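PDB 2GFI: phytase from Debaryomyces castellii, which catalyses the removal of phosphate from phytate (inositol hexakisphosphate) as a 3-phytase of the histidine acid phosphatase family. Local coordinates for residues A[194-199]-A[207-212]; A[200-205]-A[426-431]; A[443-446]-A[450-453]. All coordinates share one frame; numbering follows the deposited sequence.

Contact 1: A[194-199]-A[207-212]; sequences ISEDAD and PRDGCF. With NAG (2-acetamido-2-deoxy-beta-D-glucopyranose), chain D.
D209 OD2 bonds T206 OG1 and also lies 2.7 Å from the backbone oxygen E196 O and 3.2 Å from E196 CB. Both segments belong to the long loop that leaves strand 189-194 of the histidine phosphatase sheet; it doubles back, and an ST turn, with D197 N bonded to S195 OG, shapes its first limb. The E196 and D209 carboxylates are turned 49° apart, and E196 OE1 comes 3.9 Å from D209 OD2; a proton on D209, which its nearness to E196 O suggests, would probably ease this. E196 OE2 bonds S163 OG, while D209 OD1 lies over the face of the R208 guanidinium, a long pairing of charges that no N-H serves. R208 NE reaches D335. The E196 side chain is about 8 Å from that of H70, the predicted nucleophile, putting this limb near the probable active site. Farther out the backbones touch, A198 O lying 3.3 Å from G210 CA, and a beta-carbon on G210 would collide with that oxygen. N434 ND2 bonds both A198 O and G210 O, and the disulfide C211-C432 fastens the second limb to the same C-terminal region. A198 CB rests 3.1 Å from D209 O and touches the F212 ring at CE1, 3.9 Å away. That ring has G210 O over one face and the sugar at its edge, O6 of NAG (chain D) lying 3.3 Å from F212 CZ.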
loop_
_atom_site.group_PDB
_atom_site.type_symbol
_atom_site.label_atom_id
_atom_site.label_comp_id
_atom_site.label_asym_id
_atom_site.label_seq_id
_atom_site.Cartn_x
_atom_site.Cartn_y
_atom_site.Cartn_z
ATOM N N ILE A 194 22.006 -2.106 34.541
ATOM C CA ILE A 194 22.153 -0.971 35.403
ATOM C C ILE A 194 20.879 -0.904 36.208
ATOM O O ILE A 194 19.758 -0.756 35.663
ATOM C CB ILE A 194 22.357 0.281 34.523
ATOM C CG1 ILE A 194 23.656 0.124 33.735
ATOM C CG2 ILE A 194 22.420 1.539 35.339
ATOM C CD1 ILE A 194 23.463 0.572 32.346
ATOM N N SER A 195 21.058 -1.010 37.515
ATOM C CA SER A 195 19.959 -1.163 38.411
ATOM C C SER A 195 19.065 0.079 38.374
ATOM O O SER A 195 19.525 1.222 38.172
ATOM C CB SER A 195 20.481 -1.468 39.818
ATOM O OG SER A 195 19.475 -1.240 40.806
ATOM N N GLU A 196 17.782 -0.165 38.580
ATOM C CA GLU A 196 16.822 0.928 38.709
ATOM C C GLU A 196 16.712 1.467 40.143
ATOM O O GLU A 196 15.970 2.425 40.415
ATOM C CB GLU A 196 15.456 0.496 38.175
ATOM C CG GLU A 196 15.474 0.173 36.699
ATOM C CD GLU A 196 14.095 -0.083 36.152
ATOM O OE1 GLU A 196 13.109 0.134 36.890
ATOM O OE2 GLU A 196 13.999 -0.498 34.982
ATOM N N ASP A 197 17.454 0.842 41.050
ATOM C CA ASP A 197 17.591 1.348 42.411
ATOM C C ASP A 197 17.926 2.833 42.423
ATOM O O ASP A 197 18.805 3.313 41.690
ATOM C CB ASP A 197 18.645 0.554 43.199
ATOM C CG ASP A 197 18.197 -0.869 43.526
ATOM O OD1 ASP A 197 16.983 -1.169 43.362
ATOM O OD2 ASP A 197 18.984 -1.764 43.938
ATOM N N ALA A 198 17.182 3.544 43.258
ATOM C CA ALA A 198 17.418 4.938 43.546
ATOM C C ALA A 198 18.853 5.230 44.003
ATOM O O ALA A 198 19.341 6.346 43.798
ATOM C CB ALA A 198 16.419 5.420 44.580
ATOM N N ASP A 199 19.541 4.247 44.597
ATOM C CA ASP A 199 20.918 4.497 45.085
ATOM C C ASP A 199 21.924 4.630 43.939
ATOM O O ASP A 199 23.114 4.892 44.162
ATOM C CB ASP A 199 21.377 3.463 46.142
ATOM C CG ASP A 199 21.342 2.021 45.634
ATOM O OD1 ASP A 199 21.218 1.789 44.408
ATOM O OD2 ASP A 199 21.445 1.036 46.400
ATOM N N PRO A 207 17.448 7.551 35.768
ATOM C CA PRO A 207 17.865 8.534 36.785
ATOM C C PRO A 207 16.710 9.173 37.560
ATOM O O PRO A 207 16.924 9.719 38.661
ATOM C CB PRO A 207 18.615 9.588 35.973
ATOM C CG PRO A 207 18.072 9.427 34.567
ATOM C CD PRO A 207 17.867 7.948 34.406
ATOM N N ARG A 208 15.491 9.103 37.029
ATOM C CA ARG A 208 14.358 9.617 37.791
ATOM C C ARG A 208 14.182 8.852 39.113
ATOM O O ARG A 208 13.594 9.389 40.042
ATOM C CB ARG A 208 13.065 9.525 36.978
ATOM C CG ARG A 208 12.588 8.111 36.788
ATOM C CD ARG A 208 11.631 7.936 35.684
ATOM N NE ARG A 208 11.794 6.620 35.084
ATOM C CZ ARG A 208 11.032 5.575 35.364
ATOM N NH1 ARG A 208 10.030 5.708 36.231
ATOM N NH2 ARG A 208 11.271 4.406 34.771
ATOM N N ASP A 209 14.643 7.597 39.160
ATOM C CA ASP A 209 14.485 6.740 40.325
ATOM C C ASP A 209 15.240 7.289 41.558
ATOM O O ASP A 209 14.737 7.230 42.684
ATOM C CB ASP A 209 14.973 5.318 40.002
ATOM C CG ASP A 209 14.029 4.562 39.077
ATOM O OD1 ASP A 209 12.932 5.052 38.767
ATOM O OD2 ASP A 209 14.298 3.452 38.603
ATOM N N GLY A 210 16.449 7.803 41.320
ATOM C CA GLY A 210 17.241 8.434 42.356
ATOM C C GLY A 210 16.943 9.912 42.532
ATOM O O GLY A 210 17.592 10.578 43.318
ATOM N N CYS A 211 15.978 10.450 41.796
ATOM C CA CYS A 211 15.647 11.842 41.993
ATOM C C CYS A 211 14.522 11.973 42.986
ATOM O O CYS A 211 13.374 11.722 42.639
ATOM C CB CYS A 211 15.283 12.537 40.693
ATOM S SG CYS A 211 14.857 14.260 41.019
ATOM N N PHE A 212 14.852 12.378 44.218
ATOM C CA PHE A 212 13.889 12.373 45.327
ATOM C C PHE A 212 12.907 13.516 45.264
ATOM O O PHE A 212 11.774 13.356 45.688
ATOM C CB PHE A 212 14.601 12.289 46.695
ATOM C CG PHE A 212 15.471 11.054 46.829
ATOM C CD1 PHE A 212 14.967 9.793 46.479
ATOM C CD2 PHE A 212 16.792 11.147 47.245
ATOM C CE1 PHE A 212 15.753 8.662 46.557
ATOM C CE2 PHE A 212 17.599 9.995 47.334
ATOM C CZ PHE A 212 17.073 8.762 46.988
HETATM C C1 NAG D . 21.718 7.077 48.017
HETATM C C2 NAG D . 21.856 7.909 49.309
HETATM C C3 NAG D . 21.042 7.389 50.503
HETATM C C4 NAG D . 19.666 6.852 50.072
HETATM C C5 NAG D . 19.905 5.855 48.926
HETATM C C6 NAG D . 18.699 4.970 48.571
HETATM C C7 NAG D . 23.908 9.132 49.720
HETATM C C8 NAG D . 25.404 9.095 49.872
HETATM N N2 NAG D . 23.250 7.969 49.712
HETATM O O3 NAG D . 20.932 8.420 51.471
HETATM O O4 NAG D . 18.967 6.255 51.152
HETATM O O5 NAG D . 20.393 6.598 47.816
HETATM O O6 NAG D . 17.587 5.733 48.159
HETATM O O7 NAG D . 23.330 10.206 49.606
#

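Contact 2: A[200-205]-A[426-431]; sequences MGANSL and TNYVEQ. With NAG (2-acetamido-2-deoxy-beta-D-glucopyranose), chain C.
A202 CB sits squarely over one face of the Y428 ring, 3.8 Å from its centroid and 14° off the ring normal, a CH-pi contact in which the methyl leans closest to CD2. Y428, at the start of helix 428-432, has its CG anti to the backbone N (chi1 -171°), which sends the ring across to the loop 200-205. Near its hydroxyl end the ring meets backbone: A202 N is 3.4 Å from Y428 CE2, and G201 C is 3.5 Å from Y428 OH. The loop offers this surface because M200 to N203 form a type II' beta turn, closed by N203 N to M200 O (2.9 Å), with G201 where positive phi favours glycine. Y428 OH has its strong partner beyond the turn, in P207 O, while T308 of helix 302-318 packs against both A202 and Y428. N427 caps the helix, its OD1 taking a weak bond from E430 N. Before it, T426 OG1 accepts from N2 of NAG (chain C), 3.0 Å away, so a glycan sits beside the approach to the helix. With an alanine in place of Y428, the A202 methyl would probably face a gap and P207 O lose its hydroxyl partner. The aromatic face takes up an apolar methyl while the phenol end meets the backbone oxygen of P207, a buried residue, joining two regions more than 200 residues apart.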
loop_
_atom_site.group_PDB
_atom_site.type_symbol
_atom_site.label_atom_id
_atom_site.label_comp_id
_atom_site.label_asym_id
_atom_site.label_seq_id
_atom_site.Cartn_x
_atom_site.Cartn_y
_atom_site.Cartn_z
ATOM N N MET A 200 21.442 4.430 42.709
ATOM C CA MET A 200 22.287 4.531 41.523
ATOM C C MET A 200 22.476 5.998 41.184
ATOM O O MET A 200 23.385 6.359 40.445
ATOM C CB MET A 200 21.659 3.780 40.345
ATOM C CG MET A 200 21.723 2.238 40.469
ATOM S SD MET A 200 23.411 1.599 40.681
ATOM C CE MET A 200 24.002 1.497 38.984
ATOM N N GLY A 201 21.624 6.847 41.754
ATOM C CA GLY A 201 21.612 8.261 41.435
ATOM C C GLY A 201 21.567 8.461 39.924
ATOM O O GLY A 201 20.753 7.829 39.213
ATOM N N ALA A 202 22.475 9.302 39.446
ATOM C CA ALA A 202 22.546 9.680 38.066
ATOM C C ALA A 202 23.258 8.625 37.223
ATOM O O ALA A 202 23.227 8.685 35.982
ATOM C CB ALA A 202 23.240 11.030 37.933
ATOM N N ASN A 203 23.895 7.658 37.878
ATOM C CA ASN A 203 24.602 6.617 37.149
ATOM C C ASN A 203 23.647 5.480 36.840
ATOM O O ASN A 203 23.731 4.396 37.410
ATOM C CB ASN A 203 25.815 6.109 37.911
ATOM C CG ASN A 203 26.596 5.125 37.101
ATOM O OD1 ASN A 203 26.796 5.332 35.898
ATOM N ND2 ASN A 203 27.000 4.025 37.722
ATOM N N SER A 204 22.737 5.759 35.919
ATOM C CA SER A 204 21.457 5.048 35.827
ATOM C C SER A 204 20.884 5.271 34.437
ATOM O O SER A 204 21.079 6.329 33.844
ATOM C CB SER A 204 20.493 5.649 36.839
ATOM O OG SER A 204 19.280 4.940 36.876
ATOM N N LEU A 205 20.194 4.264 33.925
ATOM C CA LEU A 205 19.355 4.434 32.730
ATOM C C LEU A 205 17.963 4.887 33.137
ATOM O O LEU A 205 17.137 5.208 32.297
ATOM C CB LEU A 205 19.319 3.149 31.901
ATOM C CG LEU A 205 20.557 2.943 31.040
ATOM C CD1 LEU A 205 20.573 1.571 30.454
ATOM C CD2 LEU A 205 20.736 4.062 29.958
ATOM N N THR A 426 21.666 23.114 35.730
ATOM C CA THR A 426 21.199 21.857 36.303
ATOM C C THR A 426 22.261 21.250 37.191
ATOM O O THR A 426 23.464 21.388 36.954
ATOM C CB THR A 426 20.739 20.805 35.232
ATOM O OG1 THR A 426 21.829 20.506 34.355
ATOM C CG2 THR A 426 19.633 21.359 34.337
ATOM N N ASN A 427 21.788 20.539 38.198
ATOM C CA ASN A 427 22.633 19.913 39.169
ATOM C C ASN A 427 21.815 18.803 39.744
ATOM O O ASN A 427 20.895 19.037 40.525
ATOM C CB ASN A 427 23.021 20.918 40.269
ATOM C CG ASN A 427 23.894 20.298 41.359
ATOM O OD1 ASN A 427 24.044 19.058 41.460
ATOM N ND2 ASN A 427 24.484 21.170 42.198
ATOM N N TYR A 428 22.170 17.588 39.367
ATOM C CA TYR A 428 21.443 16.433 39.810
ATOM C C TYR A 428 21.398 16.281 41.329
ATOM O O TYR A 428 20.308 16.190 41.905
ATOM C CB TYR A 428 22.022 15.176 39.178
ATOM C CG TYR A 428 21.179 13.960 39.437
ATOM C CD1 TYR A 428 20.061 13.680 38.639
ATOM C CD2 TYR A 428 21.483 13.094 40.492
ATOM C CE1 TYR A 428 19.283 12.553 38.875
ATOM C CE2 TYR A 428 20.716 11.971 40.738
ATOM C CZ TYR A 428 19.607 11.700 39.921
ATOM O OH TYR A 428 18.842 10.578 40.147
ATOM N N VAL A 429 22.580 16.235 41.964
ATOM C CA VAL A 429 22.706 16.005 43.405
ATOM C C VAL A 429 21.853 17.016 44.149
ATOM O O VAL A 429 20.973 16.642 44.929
ATOM C CB VAL A 429 24.195 16.037 43.872
ATOM C CG1 VAL A 429 24.306 16.066 45.395
ATOM C CG2 VAL A 429 24.945 14.836 43.309
ATOM N N GLU A 430 22.051 18.290 43.851
ATOM C CA GLU A 430 21.346 19.316 44.595
ATOM C C GLU A 430 19.858 19.422 44.266
ATOM O O GLU A 430 19.027 19.527 45.174
ATOM C CB GLU A 430 22.071 20.672 44.527
ATOM C CG GLU A 430 23.353 20.696 45.366
ATOM C CD GLU A 430 23.121 20.350 46.850
ATOM O OE1 GLU A 430 22.468 21.160 47.572
ATOM O OE2 GLU A 430 23.587 19.268 47.306
ATOM N N GLN A 431 19.503 19.353 42.987
ATOM C CA GLN A 431 18.092 19.480 42.633
ATOM C C GLN A 431 17.291 18.243 43.018
ATOM O O GLN A 431 16.147 18.355 43.440
ATOM C CB GLN A 431 17.921 19.832 41.167
ATOM C CG GLN A 431 18.282 21.264 40.844
ATOM C CD GLN A 431 18.386 21.467 39.359
ATOM O OE1 GLN A 431 17.403 21.829 38.693
ATOM N NE2 GLN A 431 19.547 21.182 38.816
HETATM C C1 NAG C . 25.551 18.462 32.806
HETATM C C2 NAG C . 25.165 18.514 34.303
HETATM C C3 NAG C . 25.530 19.863 34.961
HETATM C C4 NAG C . 26.998 20.239 34.679
HETATM C C5 NAG C . 27.153 20.194 33.147
HETATM C C6 NAG C . 28.540 20.552 32.655
HETATM C C7 NAG C . 23.295 17.026 34.990
HETATM C C8 NAG C . 21.891 17.063 35.533
HETATM N N2 NAG C . 23.750 18.194 34.501
HETATM O O3 NAG C . 25.265 19.775 36.337
HETATM O O4 NAG C . 27.439 21.476 35.275
HETATM O O5 NAG C . 26.885 18.883 32.660
HETATM O O6 NAG C . 28.516 20.306 31.271
HETATM O O7 NAG C . 23.929 15.960 35.014
#

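Contact 3: A[443-446]-A[450-453]; sequences YWDY and NYTA
The chain turns back after the weakly bonded helix around 443-445, bringing the CA atoms of Y446 and N450 within 6.3 Å and setting Y451 against D445 and Y446. This C-terminal turn lies against strand 189-194, an edge strand of the central sheet of the histidine phosphatase fold, with Y451 also pairing through its backbone with I193. The shortest link is Y451 OH to D445 OD1, a 2.6 Å hydrogen bond in which the hydroxyl donates to the syn side of the carboxylate, 16° out of its plane. D445 CG stands between the backbone N and the carbonyl carbon (chi1 66°), swinging the acid round to the phenol. The carboxylate and the ring are inclined by 31°, and OD1 approaches the ring at its edge, in plane. The acid's other oxygen, OD2, bonds T441 OG1, so both oxygens are engaged and its rotation is probably fixed. The phenol oxygen also bonds N203 ND2. At the same edge lies Y446 CA, 3.7 Å from Y451 CE2, and Y446 CB packs 3.9 Å from Y451 CD2. The Y446 ring leads off elsewhere, to meet F161 edge-to-face, as Y443 does too. Between the two backbones one water lies 3.0 Å from Y446 O and accepts from Y451 N at 2.8 Å.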
loop_
_atom_site.group_PDB
_atom_site.type_symbol
_atom_site.label_atom_id
_atom_site.label_comp_id
_atom_site.label_asym_id
_atom_site.label_seq_id
_atom_site.Cartn_x
_atom_site.Cartn_y
_atom_site.Cartn_z
ATOM N N TYR A 443 28.918 4.040 30.987
ATOM C CA TYR A 443 29.444 3.848 29.613
ATOM C C TYR A 443 30.976 3.698 29.582
ATOM O O TYR A 443 31.530 3.129 28.625
ATOM C CB TYR A 443 29.008 4.945 28.609
ATOM C CG TYR A 443 27.508 5.090 28.389
ATOM C CD1 TYR A 443 26.774 4.092 27.751
ATOM C CD2 TYR A 443 26.830 6.238 28.810
ATOM C CE1 TYR A 443 25.411 4.224 27.549
ATOM C CE2 TYR A 443 25.453 6.376 28.622
ATOM C CZ TYR A 443 24.758 5.363 27.992
ATOM O OH TYR A 443 23.407 5.473 27.808
ATOM N N TRP A 444 31.650 4.198 30.622
ATOM C CA TRP A 444 33.110 4.151 30.686
ATOM C C TRP A 444 33.694 3.163 31.708
ATOM O O TRP A 444 34.744 2.552 31.476
ATOM C CB TRP A 444 33.656 5.565 30.911
ATOM C CG TRP A 444 33.168 6.479 29.844
ATOM C CD1 TRP A 444 33.696 6.641 28.587
ATOM C CD2 TRP A 444 32.027 7.333 29.914
ATOM N NE1 TRP A 444 32.953 7.560 27.874
ATOM C CE2 TRP A 444 31.920 7.999 28.664
ATOM C CE3 TRP A 444 31.083 7.613 30.905
ATOM C CZ2 TRP A 444 30.898 8.914 28.386
ATOM C CZ3 TRP A 444 30.081 8.512 30.625
ATOM C CH2 TRP A 444 29.995 9.157 29.370
ATOM N N ASP A 445 33.021 2.975 32.827
ATOM C CA ASP A 445 33.587 2.146 33.875
ATOM C C ASP A 445 32.958 0.775 33.950
ATOM O O ASP A 445 33.124 0.084 34.957
ATOM C CB ASP A 445 33.461 2.857 35.223
ATOM C CG ASP A 445 32.013 3.023 35.686
ATOM O OD1 ASP A 445 31.078 2.377 35.122
ATOM O OD2 ASP A 445 31.724 3.781 36.629
ATOM N N TYR A 446 32.217 0.387 32.909
ATOM C CA TYR A 446 31.487 -0.892 32.904
ATOM C C TYR A 446 32.417 -2.116 32.807
ATOM O O TYR A 446 32.010 -3.260 33.103
ATOM C CB TYR A 446 30.426 -0.936 31.789
ATOM C CG TYR A 446 30.999 -1.068 30.388
ATOM C CD1 TYR A 446 31.280 -2.320 29.827
ATOM C CD2 TYR A 446 31.260 0.063 29.627
ATOM C CE1 TYR A 446 31.810 -2.423 28.544
ATOM C CE2 TYR A 446 31.773 -0.029 28.351
ATOM C CZ TYR A 446 32.060 -1.255 27.817
ATOM O OH TYR A 446 32.609 -1.280 26.546
ATOM N N ASN A 450 31.091 -3.950 37.942
ATOM C CA ASN A 450 30.231 -5.035 37.540
ATOM C C ASN A 450 28.776 -4.527 37.587
ATOM O O ASN A 450 28.177 -4.395 38.667
ATOM C CB ASN A 450 30.464 -6.223 38.484
ATOM C CG ASN A 450 29.697 -7.467 38.076
ATOM O OD1 ASN A 450 29.275 -7.599 36.915
ATOM N ND2 ASN A 450 29.502 -8.397 39.033
ATOM N N TYR A 451 28.223 -4.189 36.422
ATOM C CA TYR A 451 26.811 -3.823 36.359
ATOM C C TYR A 451 25.991 -5.065 36.123
ATOM O O TYR A 451 25.833 -5.508 34.996
ATOM C CB TYR A 451 26.545 -2.778 35.291
ATOM C CG TYR A 451 27.142 -1.452 35.627
ATOM C CD1 TYR A 451 26.565 -0.631 36.606
ATOM C CD2 TYR A 451 28.295 -1.024 34.996
ATOM C CE1 TYR A 451 27.122 0.597 36.921
ATOM C CE2 TYR A 451 28.855 0.187 35.307
ATOM C CZ TYR A 451 28.275 0.999 36.263
ATOM O OH TYR A 451 28.856 2.226 36.551
ATOM N N THR A 452 25.481 -5.642 37.205
ATOM C CA THR A 452 24.827 -6.924 37.085
ATOM C C THR A 452 23.567 -7.112 37.934
ATOM O O THR A 452 23.276 -8.222 38.395
ATOM C CB THR A 452 25.828 -8.051 37.286
ATOM O OG1 THR A 452 25.207 -9.286 36.883
ATOM C CG2 THR A 452 26.188 -8.248 38.798
ATOM N N ALA A 453 22.793 -6.046 38.094
ATOM C CA ALA A 453 21.563 -6.110 38.886
ATOM C C ALA A 453 20.691 -7.269 38.462
ATOM O O ALA A 453 20.682 -7.662 37.291
ATOM C CB ALA A 453 20.804 -4.835 38.775
HETATM O O HOH W 1 29.361 -4.328 33.922
#

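Contacts 1 and 2 interlock along the chain, since 200-205 falls between the two segments of contact 1, and their centres are 8 Å apart; contact 3 follows both, about 15 Å from the centre of contact 1 and 17 Å from that of contact 2. All three lie on one side of the chain's centre, round the loop after strand 189-194. Helix 428-432 and helix 442-445 come in succession and bring the C-terminal region against that loop. Direct touches link the contacts: M200 CE packs on Y451, L205 on Y443, and S195 CB on A453 CB. The C-terminal region thus packs against the loop following strand 189-194, tying the chain's end to the edge of the sheet.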